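Local structure of pilin (Streptococcus pyogenes serotype M1, 3GLD) at residues A[21-32]-A[151-159]; A[191-199]-A[211-220]. The protein builds, as the major head-to-tail stacked subunit, the shaft of the pilus that is required for adhesion to host cells, bacterial aggregation and biofilm formation. The protein carries 2 engineered substitutions. All coordinates share one frame; numbering follows the deposited sequence.

Interaction 1: residues A[21-32]-A[151-159]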
loop_
_atom_site.group_PDB
_atom_site.type_symbol
_atom_site.label_atom_id
_atom_site.label_comp_id
_atom_site.label_asym_id
_atom_site.label_seq_id
_atom_site.Cartn_x
_atom_site.Cartn_y
_atom_site.Cartn_z
ATOM N N VAL A 21 -4.677 7.579 -17.078
ATOM C CA VAL A 21 -4.590 6.349 -16.289
ATOM C C VAL A 21 -5.003 6.668 -14.853
ATOM O O VAL A 21 -4.512 7.629 -14.271
ATOM C CB VAL A 21 -3.167 5.765 -16.291
ATOM C CG1 VAL A 21 -3.082 4.545 -15.358
ATOM C CG2 VAL A 21 -2.755 5.379 -17.691
ATOM N N THR A 22 -5.910 5.875 -14.294
ATOM C CA THR A 22 -6.341 6.089 -12.910
ATOM C C THR A 22 -5.762 4.982 -12.043
ATOM O O THR A 22 -5.857 3.796 -12.375
ATOM C CB THR A 22 -7.879 6.112 -12.757
ATOM O OG1 THR A 22 -8.417 7.209 -13.501
ATOM C CG2 THR A 22 -8.279 6.285 -11.303
ATOM N N LYS A 23 -5.135 5.382 -10.944
ATOM C CA LYS A 23 -4.565 4.419 -10.002
ATOM C C LYS A 23 -5.276 4.541 -8.665
ATOM O O LYS A 23 -5.435 5.641 -8.134
ATOM C CB LYS A 23 -3.048 4.641 -9.866
ATOM C CG LYS A 23 -2.326 3.741 -8.851
ATOM C CD LYS A 23 -2.588 2.253 -9.100
ATOM C CE LYS A 23 -1.686 1.383 -8.281
ATOM N NZ LYS A 23 -1.844 1.598 -6.806
ATOM N N ASN A 24 -5.730 3.407 -8.148
ATOM C CA ASN A 24 -6.323 3.331 -6.831
ATOM C C ASN A 24 -5.489 2.393 -5.953
ATOM O O ASN A 24 -4.863 1.457 -6.447
ATOM C CB ASN A 24 -7.770 2.829 -6.916
ATOM C CG ASN A 24 -8.750 3.896 -7.422
ATOM O OD1 ASN A 24 -9.460 3.684 -8.409
ATOM N ND2 ASN A 24 -8.810 5.027 -6.732
ATOM N N LEU A 25 -5.456 2.662 -4.653
ATOM C CA LEU A 25 -4.788 1.758 -3.726
ATOM C C LEU A 25 -5.813 1.258 -2.717
ATOM O O LEU A 25 -6.286 2.009 -1.867
ATOM C CB LEU A 25 -3.608 2.453 -3.052
ATOM C CG LEU A 25 -2.654 1.671 -2.151
ATOM C CD1 LEU A 25 -1.812 0.682 -2.944
ATOM C CD2 LEU A 25 -1.751 2.661 -1.411
ATOM N N ASP A 26 -6.161 -0.010 -2.839
ATOM C CA ASP A 26 -7.083 -0.652 -1.920
ATOM C C ASP A 26 -6.321 -0.990 -0.634
ATOM O O ASP A 26 -5.209 -1.495 -0.706
ATOM C CB ASP A 26 -7.630 -1.937 -2.550
ATOM C CG ASP A 26 -9.137 -2.011 -2.494
ATOM O OD1 ASP A 26 -9.808 -1.077 -2.990
ATOM O OD2 ASP A 26 -9.660 -3.007 -1.950
ATOM N N LEU A 27 -6.918 -0.705 0.522
ATOM C CA LEU A 27 -6.291 -0.980 1.818
ATOM C C LEU A 27 -6.955 -2.149 2.551
ATOM O O LEU A 27 -8.162 -2.122 2.823
ATOM C CB LEU A 27 -6.311 0.278 2.699
ATOM C CG LEU A 27 -6.008 1.643 2.048
ATOM C CD1 LEU A 27 -6.298 2.779 3.022
ATOM C CD2 LEU A 27 -4.557 1.716 1.567
ATOM N N VAL A 28 -6.169 -3.173 2.876
ATOM C CA VAL A 28 -6.674 -4.278 3.715
ATOM C C VAL A 28 -7.151 -3.760 5.081
ATOM O O VAL A 28 -8.224 -4.150 5.576
ATOM C CB VAL A 28 -5.624 -5.394 3.874
ATOM C CG1 VAL A 28 -6.141 -6.515 4.807
ATOM C CG2 VAL A 28 -5.285 -5.976 2.504
ATOM N N ASN A 29 -6.361 -2.860 5.663
ATOM C CA ASN A 29 -6.729 -2.170 6.892
ATOM C C ASN A 29 -6.982 -0.692 6.576
ATOM O O ASN A 29 -6.057 0.004 6.185
ATOM C CB ASN A 29 -5.569 -2.290 7.888
ATOM C CG ASN A 29 -5.832 -1.578 9.214
ATOM O OD1 ASN A 29 -6.662 -0.671 9.309
ATOM N ND2 ASN A 29 -5.109 -2.007 10.263
ATOM N N SER A 30 -8.204 -0.209 6.784
ATOM C CA SER A 30 -8.568 1.170 6.409
ATOM C C SER A 30 -7.709 2.241 7.085
ATOM O O SER A 30 -7.574 3.366 6.579
ATOM C CB SER A 30 -10.051 1.430 6.682
ATOM O OG SER A 30 -10.355 1.117 8.030
ATOM N N ASN A 31 -7.106 1.890 8.212
ATOM C CA ASN A 31 -6.243 2.813 8.942
ATOM C C ASN A 31 -4.780 2.714 8.515
ATOM O O ASN A 31 -3.906 3.270 9.164
ATOM C CB ASN A 31 -6.350 2.547 10.446
ATOM C CG ASN A 31 -7.717 2.894 11.007
ATOM O OD1 ASN A 31 -8.235 3.988 10.782
ATOM N ND2 ASN A 31 -8.303 1.961 11.759
ATOM N N ALA A 32 -4.505 2.005 7.420
ATOM C CA ALA A 32 -3.112 1.795 6.995
ATOM C C ALA A 32 -2.386 3.100 6.746
ATOM O O ALA A 32 -2.979 4.053 6.235
ATOM C CB ALA A 32 -3.053 0.922 5.741
ATOM N N ILE A 151 -8.924 3.286 -18.241
ATOM C CA ILE A 151 -7.700 2.620 -17.833
ATOM C C ILE A 151 -7.542 2.888 -16.331
ATOM O O ILE A 151 -7.261 4.014 -15.898
ATOM C CB ILE A 151 -6.464 3.115 -18.640
ATOM C CG1 ILE A 151 -6.737 3.128 -20.159
ATOM C CG2 ILE A 151 -5.223 2.289 -18.302
ATOM C CD1 ILE A 151 -7.315 1.826 -20.738
ATOM N N GLN A 152 -7.771 1.844 -15.551
ATOM C CA GLN A 152 -7.712 1.908 -14.098
ATOM C C GLN A 152 -6.899 0.725 -13.602
ATOM O O GLN A 152 -7.018 -0.391 -14.127
ATOM C CB GLN A 152 -9.123 1.884 -13.504
ATOM C CG GLN A 152 -9.747 3.269 -13.359
ATOM C CD GLN A 152 -11.269 3.274 -13.351
ATOM O OE1 GLN A 152 -11.916 2.240 -13.149
ATOM N NE2 GLN A 152 -11.851 4.453 -13.588
ATOM N N PHE A 153 -6.053 0.996 -12.611
ATOM C CA PHE A 153 -5.277 -0.033 -11.933
ATOM C C PHE A 153 -5.509 0.051 -10.409
ATOM O O PHE A 153 -5.554 1.147 -9.837
ATOM C CB PHE A 153 -3.794 0.129 -12.259
ATOM C CG PHE A 153 -3.431 -0.269 -13.668
ATOM C CD1 PHE A 153 -3.239 -1.605 -14.005
ATOM C CD2 PHE A 153 -3.253 0.701 -14.656
ATOM C CE1 PHE A 153 -2.890 -1.986 -15.314
ATOM C CE2 PHE A 153 -2.895 0.339 -15.953
ATOM C CZ PHE A 153 -2.715 -1.010 -16.282
ATOM N N LYS A 154 -5.655 -1.102 -9.756
ATOM C CA LYS A 154 -5.943 -1.133 -8.317
ATOM C C LYS A 154 -4.985 -2.097 -7.628
ATOM O O LYS A 154 -5.194 -3.302 -7.667
ATOM C CB LYS A 154 -7.403 -1.541 -8.060
ATOM C CG LYS A 154 -7.847 -1.418 -6.582
ATOM C CD LYS A 154 -9.375 -1.420 -6.383
ATOM C CE LYS A 154 -9.967 -2.820 -6.529
ATOM N NZ LYS A 154 -11.358 -2.916 -5.972
ATOM N N ASN A 155 -3.903 -1.567 -7.061
ATOM C CA ASN A 155 -3.032 -2.364 -6.209
ATOM C C ASN A 155 -3.625 -2.479 -4.802
ATOM O O ASN A 155 -4.459 -1.648 -4.404
ATOM C CB ASN A 155 -1.630 -1.766 -6.144
ATOM C CG ASN A 155 -0.885 -1.862 -7.463
ATOM O OD1 ASN A 155 -1.273 -2.603 -8.388
ATOM N ND2 ASN A 155 0.201 -1.106 -7.560
ATOM N N SER A 156 -3.218 -3.512 -4.063
ATOM C CA SER A 156 -3.688 -3.703 -2.672
ATOM C C SER A 156 -2.540 -3.527 -1.687
ATOM O O SER A 156 -1.476 -4.126 -1.840
ATOM C CB SER A 156 -4.363 -5.069 -2.464
ATOM O OG SER A 156 -5.011 -5.107 -1.186
ATOM N N LEU A 157 -2.745 -2.658 -0.706
ATOM C CA LEU A 157 -1.755 -2.456 0.346
ATOM C C LEU A 157 -2.168 -3.271 1.569
ATOM O O LEU A 157 -3.213 -3.025 2.184
ATOM C CB LEU A 157 -1.648 -0.976 0.713
ATOM C CG LEU A 157 -0.712 -0.643 1.872
ATOM C CD1 LEU A 157 0.753 -0.891 1.522
ATOM C CD2 LEU A 157 -0.951 0.818 2.294
ATOM N N ASP A 158 -1.349 -4.254 1.899
ATOM C CA ASP A 158 -1.560 -5.047 3.122
ATOM C C ASP A 158 -0.725 -4.425 4.261
ATOM O O ASP A 158 0.209 -3.661 4.020
ATOM C CB ASP A 158 -1.206 -6.529 2.878
ATOM C CG ASP A 158 -1.782 -7.477 3.961
ATOM O OD1 ASP A 158 -2.472 -7.024 4.905
ATOM O OD2 ASP A 158 -1.541 -8.689 3.852
ATOM N N SER A 159 -1.092 -4.725 5.498
ATOM C CA SER A 159 -0.299 -4.299 6.651
ATOM C C SER A 159 -0.492 -5.366 7.707
ATOM O O SER A 159 -1.155 -6.352 7.458
ATOM C CB SER A 159 -0.706 -2.909 7.121
ATOM O OG SER A 159 -2.087 -2.852 7.368
HETATM O O HOH W 1 -8.991 6.406 -15.865
HETATM O O HOH W 2 -3.710 -2.512 4.938
HETATM O O HOH W 3 -3.014 -4.060 9.751
#

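Interaction 2: residues A[191-199]-A[211-220]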
loop_
_atom_site.group_PDB
_atom_site.type_symbol
_atom_site.label_atom_id
_atom_site.label_comp_id
_atom_site.label_asym_id
_atom_site.label_seq_id
_atom_site.Cartn_x
_atom_site.Cartn_y
_atom_site.Cartn_z
ATOM N N TYR A 191 8.218 4.882 5.195
ATOM C CA TYR A 191 7.509 5.399 6.356
ATOM C C TYR A 191 8.472 6.219 7.211
ATOM O O TYR A 191 9.399 5.673 7.814
ATOM C CB TYR A 191 6.917 4.215 7.161
ATOM C CG TYR A 191 6.014 3.351 6.315
ATOM C CD1 TYR A 191 4.738 3.792 5.955
ATOM C CD2 TYR A 191 6.443 2.108 5.852
ATOM C CE1 TYR A 191 3.911 3.007 5.136
ATOM C CE2 TYR A 191 5.637 1.334 5.043
ATOM C CZ TYR A 191 4.372 1.788 4.694
ATOM O OH TYR A 191 3.560 1.013 3.914
ATOM N N LYS A 192 8.258 7.532 7.249
ATOM C CA LYS A 192 9.245 8.452 7.813
ATOM C C LYS A 192 9.087 8.616 9.303
ATOM O O LYS A 192 8.046 8.278 9.869
ATOM C CB LYS A 192 9.158 9.829 7.137
ATOM C CG LYS A 192 9.482 9.817 5.642
ATOM C CD LYS A 192 10.979 9.631 5.375
ATOM C CE LYS A 192 11.310 9.944 3.906
ATOM N NZ LYS A 192 12.790 9.993 3.651
ATOM N N ALA A 193 10.118 9.161 9.927
ATOM C CA ALA A 193 10.091 9.458 11.349
ATOM C C ALA A 193 8.862 10.301 11.661
ATOM O O ALA A 193 8.431 11.117 10.836
ATOM C CB ALA A 193 11.349 10.172 11.759
ATOM N N SER A 194 8.278 10.059 12.835
ATOM C CA SER A 194 7.151 10.834 13.358
ATOM C C SER A 194 5.780 10.455 12.824
ATOM O O SER A 194 4.778 10.893 13.393
ATOM C CB SER A 194 7.385 12.349 13.222
ATOM O OG SER A 194 8.172 12.801 14.306
ATOM N N GLU A 195 5.719 9.653 11.746
ATOM C CA GLU A 195 4.465 9.000 11.358
ATOM C C GLU A 195 3.904 8.243 12.565
ATOM O O GLU A 195 4.657 7.680 13.317
ATOM C CB GLU A 195 4.686 8.018 10.205
ATOM C CG GLU A 195 4.778 8.691 8.844
ATOM C CD GLU A 195 3.473 9.371 8.454
ATOM O OE1 GLU A 195 2.455 8.653 8.280
ATOM O OE2 GLU A 195 3.469 10.625 8.324
ATOM N N LYS A 196 2.589 8.243 12.736
ATOM C CA LYS A 196 1.927 7.585 13.877
ATOM C C LYS A 196 1.362 6.222 13.523
ATOM O O LYS A 196 0.820 6.032 12.427
ATOM C CB LYS A 196 0.770 8.445 14.425
ATOM C CG LYS A 196 1.141 9.891 14.866
ATOM C CD LYS A 196 1.892 9.946 16.161
ATOM C CE LYS A 196 2.088 11.411 16.632
ATOM N NZ LYS A 196 3.338 12.032 16.079
ATOM N N VAL A 197 1.470 5.284 14.468
ATOM C CA VAL A 197 0.755 4.018 14.396
ATOM C C VAL A 197 -0.147 3.852 15.614
ATOM O O VAL A 197 0.155 4.376 16.714
ATOM C CB VAL A 197 1.693 2.776 14.278
ATOM C CG1 VAL A 197 2.613 2.909 13.065
ATOM C CG2 VAL A 197 2.485 2.553 15.548
ATOM N N MET A 198 -1.243 3.130 15.417
ATOM C CA MET A 198 -2.255 2.979 16.429
ATOM C C MET A 198 -1.930 1.786 17.323
ATOM O O MET A 198 -1.582 0.707 16.834
ATOM C CB MET A 198 -3.615 2.763 15.798
ATOM C CG MET A 198 -4.045 3.906 14.893
ATOM S SD MET A 198 -5.454 3.454 13.871
ATOM C CE MET A 198 -6.825 3.529 15.017
ATOM N N ILE A 199 -2.081 1.997 18.627
ATOM C CA ILE A 199 -1.835 0.964 19.628
ATOM C C ILE A 199 -3.060 0.803 20.528
ATOM O O ILE A 199 -3.612 1.806 21.009
ATOM C CB ILE A 199 -0.570 1.297 20.439
ATOM C CG1 ILE A 199 0.648 1.183 19.515
ATOM C CG2 ILE A 199 -0.416 0.336 21.670
ATOM C CD1 ILE A 199 1.961 1.491 20.150
ATOM N N GLN A 211 -6.836 3.208 23.432
ATOM C CA GLN A 211 -6.061 3.634 22.253
ATOM C C GLN A 211 -5.009 4.691 22.569
ATOM O O GLN A 211 -5.293 5.732 23.176
ATOM C CB GLN A 211 -6.965 4.241 21.155
ATOM C CG GLN A 211 -8.145 3.425 20.724
ATOM C CD GLN A 211 -7.749 2.291 19.795
ATOM O OE1 GLN A 211 -6.715 2.347 19.109
ATOM N NE2 GLN A 211 -8.572 1.252 19.769
ATOM N N THR A 212 -3.810 4.435 22.086
ATOM C CA THR A 212 -2.740 5.396 22.097
ATOM C C THR A 212 -2.129 5.357 20.705
ATOM O O THR A 212 -2.535 4.540 19.855
ATOM C CB THR A 212 -1.644 5.038 23.134
ATOM O OG1 THR A 212 -1.333 3.644 23.048
ATOM C CG2 THR A 212 -2.104 5.360 24.546
ATOM N N GLU A 213 -1.142 6.219 20.486
ATOM C CA GLU A 213 -0.365 6.222 19.255
ATOM C C GLU A 213 1.114 6.187 19.589
ATOM O O GLU A 213 1.538 6.697 20.625
ATOM C CB GLU A 213 -0.685 7.466 18.407
ATOM C CG GLU A 213 -2.143 7.536 17.907
ATOM C CD GLU A 213 -2.512 8.899 17.273
ATOM O OE1 GLU A 213 -1.921 9.936 17.645
ATOM O OE2 GLU A 213 -3.423 8.923 16.408
ATOM N N ALA A 214 1.888 5.542 18.727
ATOM C CA ALA A 214 3.342 5.546 18.796
ATOM C C ALA A 214 3.871 6.263 17.564
ATOM O O ALA A 214 3.264 6.195 16.495
ATOM C CB ALA A 214 3.875 4.143 18.833
ATOM N N SER A 215 4.997 6.939 17.719
ATOM C CA SER A 215 5.660 7.636 16.623
ATOM C C SER A 215 6.845 6.824 16.156
ATOM O O SER A 215 7.626 6.335 16.964
ATOM C CB SER A 215 6.167 9.003 17.078
ATOM O OG SER A 215 5.095 9.898 17.283
ATOM N N ILE A 216 6.966 6.669 14.840
ATOM C CA ILE A 216 8.102 5.992 14.242
ATOM C C ILE A 216 9.386 6.751 14.630
ATOM O O ILE A 216 9.429 7.986 14.592
ATOM C CB ILE A 216 7.928 5.863 12.691
ATOM C CG1 ILE A 216 6.697 5.014 12.362
ATOM C CG2 ILE A 216 9.172 5.254 12.057
ATOM C CD1 ILE A 216 6.426 4.838 10.836
ATOM N N ASP A 217 10.392 6.000 15.081
ATOM C CA ASP A 217 11.692 6.534 15.477
ATOM C C ASP A 217 11.708 7.150 16.884
ATOM O O ASP A 217 12.703 7.746 17.286
ATOM C CB ASP A 217 12.214 7.537 14.435
ATOM C CG ASP A 217 13.257 6.938 13.514
ATOM O OD1 ASP A 217 13.337 5.696 13.406
ATOM O OD2 ASP A 217 14.002 7.728 12.886
ATOM N N GLN A 218 10.597 7.000 17.608
ATOM C CA GLN A 218 10.448 7.496 18.979
ATOM C C GLN A 218 10.037 6.341 19.914
ATOM O O GLN A 218 8.972 5.738 19.734
ATOM C CB GLN A 218 9.399 8.608 19.018
ATOM C CG GLN A 218 9.240 9.295 20.380
ATOM C CD GLN A 218 8.381 10.551 20.309
ATOM O OE1 GLN A 218 8.473 11.326 19.357
ATOM N NE2 GLN A 218 7.539 10.754 21.318
ATOM N N LEU A 219 10.872 6.069 20.920
ATOM C CA LEU A 219 10.592 5.020 21.929
ATOM C C LEU A 219 9.205 5.181 22.527
ATOM O O LEU A 219 8.841 6.257 22.990
ATOM C CB LEU A 219 11.658 5.026 23.044
ATOM C CG LEU A 219 11.613 4.054 24.236
ATOM C CD1 LEU A 219 11.574 2.605 23.800
ATOM C CD2 LEU A 219 12.831 4.287 25.122
ATOM N N TYR A 220 8.430 4.111 22.506
ATOM C CA TYR A 220 7.096 4.141 23.057
ATOM C C TYR A 220 7.087 3.363 24.372
ATOM O O TYR A 220 7.370 2.165 24.384
ATOM C CB TYR A 220 6.121 3.499 22.059
ATOM C CG TYR A 220 4.723 3.296 22.603
ATOM C CD1 TYR A 220 3.827 4.361 22.695
ATOM C CD2 TYR A 220 4.300 2.042 23.021
ATOM C CE1 TYR A 220 2.545 4.180 23.210
ATOM C CE2 TYR A 220 3.028 1.852 23.522
ATOM C CZ TYR A 220 2.159 2.916 23.609
ATOM O OH TYR A 220 0.899 2.705 24.099
HETATM O O HOH W 4 9.967 10.601 15.963
HETATM O O HOH W 5 -2.856 1.852 24.232
#

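Interaction 1: residues A[21-32]-A[151-159]
K23 and F153 face each other in a parallel ladder of strands 21-27 and 151-157, the first-to-last strand pairing that in this pilin domain carries the K23-N155 isopeptide site. V21, K23, L25 and L27 share one face of the sheet with F153, N155 and L157; T22, N24 and D26 share the other with Q152, K154 and S156. Backbone bonds from T22 N to I151 O down to V28 N to L157 O hold the register, the one from N155 N to N24 O being weak. From CB, the K23 chain starts anti to the backbone N (chi1 177°) and bends at chi2, laying CD 3.3 Å from F153 O. CE then crosses the N155 amide, 3.2 Å from ND2. A second bend at chi4 turns NZ to N24 O at 3.0 Å, NZ lying above the carbonyl plane, 56° out of it, while F39 receives the ammonium by cation-pi. N155 OD1 is held by D116 N. NZ stays 3.7 Å from N155 CG and ND2 is retained: the cross-link has not formed, consistent with the engineered A104, close to F153, where the native residue autocatalyses this bond. V21 CG1 meets the F153 ring at its edge, 3.9 Å from CD2. Past the strand ends one water takes N29 N and gives to L157 O, and S159 OG is 2.9 Å from the same water.

Interaction 2: residues A[191-199]-A[211-220]
The beta hairpin of strands 196-202 and 210-215 pairs V197 with A214 and I199 with T212 as hydrogen-bonded antiparallel pairs, which share one face of the sheet, where V197 packs against L185 and V232. V197 N gives to A214 O at 2.9 Å, and V197 O receives A214 N in return; I199 and T212 exchange bonds in the same way. I199 is the hub of the apolar contact. Its CG1 lies anti to the carbonyl carbon (chi1 -68°) and the chain is extended beyond it, so CD1 reaches A214 CB at 3.5 Å and sits over one face of the Y220 ring. This CH-pi contact puts CD1 3.7 Å from the Y220 centroid, 16° off the ring normal. The ring's OH meets T212 OG1 at 2.6 Å, a hydrogen bond in which either could be the donor and which ties the phenol to T212, and T212 OG1 also meets a water. Between these strands and the next, S215-Q218 makes a type II turn that leads the hairpin into strand 220-224 of the second pilin domain, a member of the transthyretin clan. The preceding K192-E195 turn, also type II, docks on it: S194 N gives to I216 O, and I216 N to E195 O. I216 CD1 touches both E195 CB, at 3.7 Å, and Y191 CB. On the opposite side of the sheet K196 bends at chi2 and chi4, bringing NZ 3.0 Å from S215 OG, with S194 O as its second acceptor.

From the N terminus the chain first lays down 21-32, runs through the rest of the first domain, and interaction 1 closes that long excursion when 151-159 returns beside it. The returning strand continues to residue 169 and carries the chain directly into the second domain, where interaction 2 closes a short hairpin, with eleven residues between its segments. The two are in series, neither nesting nor crossing. They meet at the domain junction: N31 CB packs on M198 SD at 3.7 Å. N234 joins them as well, its ND2 giving to N31 O and its OD1 taking M198 N, while P35 touches both L157 and Y191.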